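Local coordinates for protein probable glucarate dehydratase (Mycobacterium smegmatis str. MC2 155, PDB 3VDG) that probably dehydrates glucarate or a related acid sugar, as a metal-dependent member of the enolase superfamily, at residues T272-Q284 / L301-V313. Residues are numbered along the deposited sequence; the frame is centred on the assembly and turned at random.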
loop_
_atom_site.group_PDB
_atom_site.type_symbol
_atom_site.label_atom_id
_atom_site.label_comp_id
_atom_site.label_asym_id
_atom_site.label_seq_id
_atom_site.Cartn_x
_atom_site.Cartn_y
_atom_site.Cartn_z
ATOM N N THR A 272 17.075 21.656 -8.371
ATOM C CA THR A 272 17.783 22.375 -7.318
ATOM C C THR A 272 17.749 21.537 -6.032
ATOM O O THR A 272 16.859 20.707 -5.864
ATOM C CB THR A 272 17.131 23.768 -7.107
ATOM O OG1 THR A 272 17.989 24.602 -6.319
ATOM C CG2 THR A 272 15.757 23.644 -6.415
ATOM N N PRO A 273 18.731 21.721 -5.131
ATOM C CA PRO A 273 18.764 20.810 -3.972
ATOM C C PRO A 273 17.791 21.156 -2.831
ATOM O O PRO A 273 17.572 22.336 -2.526
ATOM C CB PRO A 273 20.223 20.914 -3.469
ATOM C CG PRO A 273 20.769 22.175 -4.045
ATOM C CD PRO A 273 19.943 22.561 -5.244
ATOM N N GLY A 274 17.209 20.124 -2.219
ATOM C CA GLY A 274 16.410 20.308 -1.009
ATOM C C GLY A 274 14.944 20.645 -1.231
ATOM O O GLY A 274 14.562 21.276 -2.231
ATOM N N LEU A 275 14.128 20.237 -0.266
ATOM C CA LEU A 275 12.678 20.405 -0.328
ATOM C C LEU A 275 12.264 21.866 -0.396
ATOM O O LEU A 275 11.349 22.204 -1.138
ATOM C CB LEU A 275 12.001 19.693 0.866
ATOM C CG LEU A 275 11.991 18.151 0.819
ATOM C CD1 LEU A 275 11.451 17.580 2.116
ATOM C CD2 LEU A 275 11.179 17.626 -0.365
ATOM N N ASP A 276 12.927 22.741 0.361
ATOM C CA ASP A 276 12.558 24.171 0.317
ATOM C C ASP A 276 12.826 24.828 -1.035
ATOM O O ASP A 276 11.938 25.477 -1.612
ATOM C CB ASP A 276 13.249 24.956 1.433
ATOM C CG ASP A 276 12.687 24.620 2.805
ATOM O OD1 ASP A 276 11.490 24.275 2.898
ATOM O OD2 ASP A 276 13.438 24.704 3.794
ATOM N N GLY A 277 14.047 24.665 -1.541
ATOM C CA GLY A 277 14.389 25.154 -2.878
ATOM C C GLY A 277 13.470 24.581 -3.963
ATOM O O GLY A 277 12.981 25.308 -4.845
ATOM N N MET A 278 13.200 23.284 -3.902
ATOM C CA MET A 278 12.284 22.683 -4.894
ATOM C C MET A 278 10.897 23.335 -4.834
ATOM O O MET A 278 10.272 23.580 -5.866
ATOM C CB MET A 278 12.168 21.162 -4.691
ATOM C CG MET A 278 13.439 20.397 -5.057
ATOM S SD MET A 278 13.663 20.187 -6.834
ATOM C CE MET A 278 12.393 18.947 -7.154
ATOM N N ALA A 279 10.405 23.570 -3.623
ATOM C CA ALA A 279 9.091 24.193 -3.445
ATOM C C ALA A 279 9.094 25.594 -4.059
ATOM O O ALA A 279 8.139 25.980 -4.725
ATOM C CB ALA A 279 8.723 24.251 -1.967
ATOM N N GLU A 280 10.184 26.336 -3.839
ATOM C CA GLU A 280 10.365 27.665 -4.446
ATOM C C GLU A 280 10.289 27.573 -5.961
ATOM O O GLU A 280 9.601 28.360 -6.593
ATOM C CB GLU A 280 11.718 28.264 -4.041
ATOM C CG GLU A 280 11.848 29.758 -4.278
ATOM C CD GLU A 280 10.971 30.562 -3.336
ATOM O OE1 GLU A 280 10.670 31.735 -3.644
ATOM O OE2 GLU A 280 10.575 30.015 -2.284
ATOM N N VAL A 281 11.000 26.618 -6.554
ATOM C CA VAL A 281 10.983 26.502 -7.999
ATOM C C VAL A 281 9.586 26.101 -8.487
ATOM O O VAL A 281 9.097 26.647 -9.479
ATOM C CB VAL A 281 12.037 25.498 -8.522
ATOM C CG1 VAL A 281 11.937 25.339 -10.029
ATOM C CG2 VAL A 281 13.451 25.946 -8.132
ATOM N N ALA A 282 8.941 25.153 -7.793
ATOM C CA ALA A 282 7.659 24.617 -8.281
ATOM C C ALA A 282 6.585 25.704 -8.317
ATOM O O ALA A 282 5.675 25.666 -9.155
ATOM C CB ALA A 282 7.190 23.453 -7.423
ATOM N N ALA A 283 6.691 26.666 -7.403
ATOM C CA ALA A 283 5.715 27.768 -7.352
ATOM C C ALA A 283 5.711 28.571 -8.658
ATOM O O ALA A 283 4.708 29.188 -9.009
ATOM C CB ALA A 283 5.992 28.683 -6.157
ATOM N N GLN A 284 6.826 28.561 -9.387
ATOM C CA GLN A 284 6.923 29.329 -10.629
ATOM C C GLN A 284 6.970 28.446 -11.873
ATOM O O GLN A 284 6.582 28.872 -12.953
ATOM C CB GLN A 284 8.142 30.263 -10.606
ATOM C CG GLN A 284 8.181 31.241 -9.433
ATOM C CD GLN A 284 9.179 32.375 -9.631
ATOM O OE1 GLN A 284 9.240 32.986 -10.697
ATOM N NE2 GLN A 284 9.953 32.669 -8.596
ATOM N N LEU A 301 8.110 11.773 2.791
ATOM C CA LEU A 301 6.866 12.133 2.085
ATOM C C LEU A 301 6.043 13.245 2.776
ATOM O O LEU A 301 5.555 14.161 2.118
ATOM C CB LEU A 301 5.994 10.885 1.848
ATOM C CG LEU A 301 6.495 10.036 0.672
ATOM C CD1 LEU A 301 5.890 8.628 0.740
ATOM C CD2 LEU A 301 6.164 10.705 -0.660
ATOM N N PRO A 302 5.868 13.157 4.101
ATOM C CA PRO A 302 5.009 14.180 4.717
ATOM C C PRO A 302 5.532 15.614 4.511
ATOM O O PRO A 302 4.742 16.519 4.236
ATOM C CB PRO A 302 5.012 13.800 6.198
ATOM C CG PRO A 302 5.315 12.332 6.217
ATOM C CD PRO A 302 6.214 12.068 5.037
ATOM N N ALA A 303 6.836 15.824 4.644
ATOM C CA ALA A 303 7.392 17.173 4.418
ATOM C C ALA A 303 7.243 17.589 2.955
ATOM O O ALA A 303 6.874 18.730 2.663
ATOM C CB ALA A 303 8.845 17.248 4.861
ATOM N N ALA A 304 7.503 16.666 2.027
ATOM C CA ALA A 304 7.362 16.987 0.601
ATOM C C ALA A 304 5.938 17.390 0.271
ATOM O O ALA A 304 5.696 18.300 -0.533
ATOM C CB ALA A 304 7.805 15.819 -0.285
ATOM N N VAL A 305 4.986 16.691 0.866
ATOM C CA VAL A 305 3.582 17.005 0.640
ATOM C C VAL A 305 3.224 18.363 1.279
ATOM O O VAL A 305 2.591 19.204 0.636
ATOM C CB VAL A 305 2.672 15.879 1.201
ATOM C CG1 VAL A 305 1.230 16.344 1.291
ATOM C CG2 VAL A 305 2.781 14.634 0.320
ATOM N N ALA A 306 3.635 18.584 2.522
ATOM C CA ALA A 306 3.285 19.845 3.210
ATOM C C ALA A 306 3.870 21.073 2.484
ATOM O O ALA A 306 3.232 22.109 2.399
ATOM C CB ALA A 306 3.748 19.818 4.664
ATOM N N LYS A 307 5.080 20.942 1.953
ATOM C CA LYS A 307 5.757 22.051 1.295
ATOM C C LYS A 307 5.392 22.231 -0.165
ATOM O O LYS A 307 5.747 23.238 -0.774
ATOM C CB LYS A 307 7.272 21.864 1.409
ATOM C CG LYS A 307 7.817 22.074 2.812
ATOM C CD LYS A 307 9.229 21.508 2.896
ATOM C CE LYS A 307 9.770 21.528 4.309
ATOM N NZ LYS A 307 10.068 22.917 4.718
ATOM N N ASN A 308 4.692 21.261 -0.741
ATOM C CA ASN A 308 4.456 21.282 -2.190
ATOM C C ASN A 308 5.764 21.336 -2.968
ATOM O O ASN A 308 5.893 22.060 -3.957
ATOM C CB ASN A 308 3.558 22.466 -2.572
ATOM C CG ASN A 308 2.144 22.313 -2.035
ATOM O OD1 ASN A 308 1.408 21.425 -2.458
ATOM N ND2 ASN A 308 1.762 23.172 -1.095
ATOM N N SER A 309 6.743 20.559 -2.520
ATOM C CA SER A 309 8.056 20.579 -3.155
ATOM C C SER A 309 8.082 19.897 -4.503
ATOM O O SER A 309 8.865 20.272 -5.371
ATOM C CB SER A 309 9.088 19.913 -2.254
ATOM O OG SER A 309 9.128 20.568 -1.011
ATOM N N VAL A 310 7.269 18.863 -4.674
ATOM C CA VAL A 310 7.282 18.120 -5.943
ATOM C C VAL A 310 5.886 17.688 -6.341
ATOM O O VAL A 310 4.991 17.545 -5.489
ATOM C CB VAL A 310 8.167 16.852 -5.900
ATOM C CG1 VAL A 310 9.634 17.216 -5.717
ATOM C CG2 VAL A 310 7.684 15.884 -4.823
ATOM N N GLN A 311 5.719 17.473 -7.639
ATOM C CA GLN A 311 4.447 17.074 -8.198
ATOM C C GLN A 311 4.506 15.640 -8.724
ATOM O O GLN A 311 3.464 15.027 -8.954
ATOM C CB GLN A 311 4.044 18.048 -9.312
ATOM C CG GLN A 311 3.675 19.436 -8.782
ATOM C CD GLN A 311 4.892 20.236 -8.352
ATOM O OE1 GLN A 311 5.790 20.501 -9.163
ATOM N NE2 GLN A 311 4.935 20.625 -7.068
ATOM N N VAL A 312 5.722 15.118 -8.916
ATOM C CA VAL A 312 5.937 13.748 -9.430
ATOM C C VAL A 312 7.036 13.064 -8.603
ATOM O O VAL A 312 8.081 13.661 -8.350
ATOM C CB VAL A 312 6.374 13.762 -10.914
ATOM C CG1 VAL A 312 6.698 12.356 -11.389
ATOM C CG2 VAL A 312 5.314 14.402 -11.828
ATOM N N VAL A 313 6.803 11.832 -8.151
ATOM C CA VAL A 313 7.841 11.094 -7.405
ATOM C C VAL A 313 8.343 9.954 -8.299
ATOM O O VAL A 313 7.553 9.268 -8.950
ATOM C CB VAL A 313 7.303 10.514 -6.076
ATOM C CG1 VAL A 313 8.387 9.692 -5.368
ATOM C CG2 VAL A 313 6.845 11.645 -5.158
HETATM O O HOH W 1 5.626 24.772 -4.378
#
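Ser309 OG donates a hydrogen bond to Leu275 O, 2.8 Å away. The hydroxyl comes from above the carbonyl plane, 41° out of it. Leu275 O also accepts from Ala279 N, the normal helix bond, and the two donors reach it from opposite faces. With chi1 at -58°, Ser309 OG sits anti to its own carbonyl carbon and meets Leu275 O. Asn308, with positive phi, ends helix 301-307 in a Schellman motif; the chain then passes close to helix 275-284, with Ser309 CA 3.8 Å from Ala279 CA. One water donates to both Ala279 O and Asn308 O, at 2.8 Å each, and bridges the two segments. Ser309 O is buried here, 3.5 Å from Met278 CB, and has no hydrogen-bond partner in the model. At the exposed edge, Lys307 NZ forms a salt bridge with Asp276 OD1 (2.7 Å), on the syn side of the carboxylate. Leu275 spreads its methyls over Ala303 and Ala304. Met278, bent at chi2 and chi3, brings CE to Val310 CG1 (3.6 Å). Ala282 CB rests against the amide of Gln311, whose OE1 accepts from Leu289 N. The contact joins consecutive helices of the enolase-family barrel; strand 289-291 lies between them in sequence. Its chemistry is mixed: apolar contacts of Leu275 and Met278, carbonyls satisfied by a hydroxyl and a water, one edge salt bridge, and one buried carbonyl without a partner.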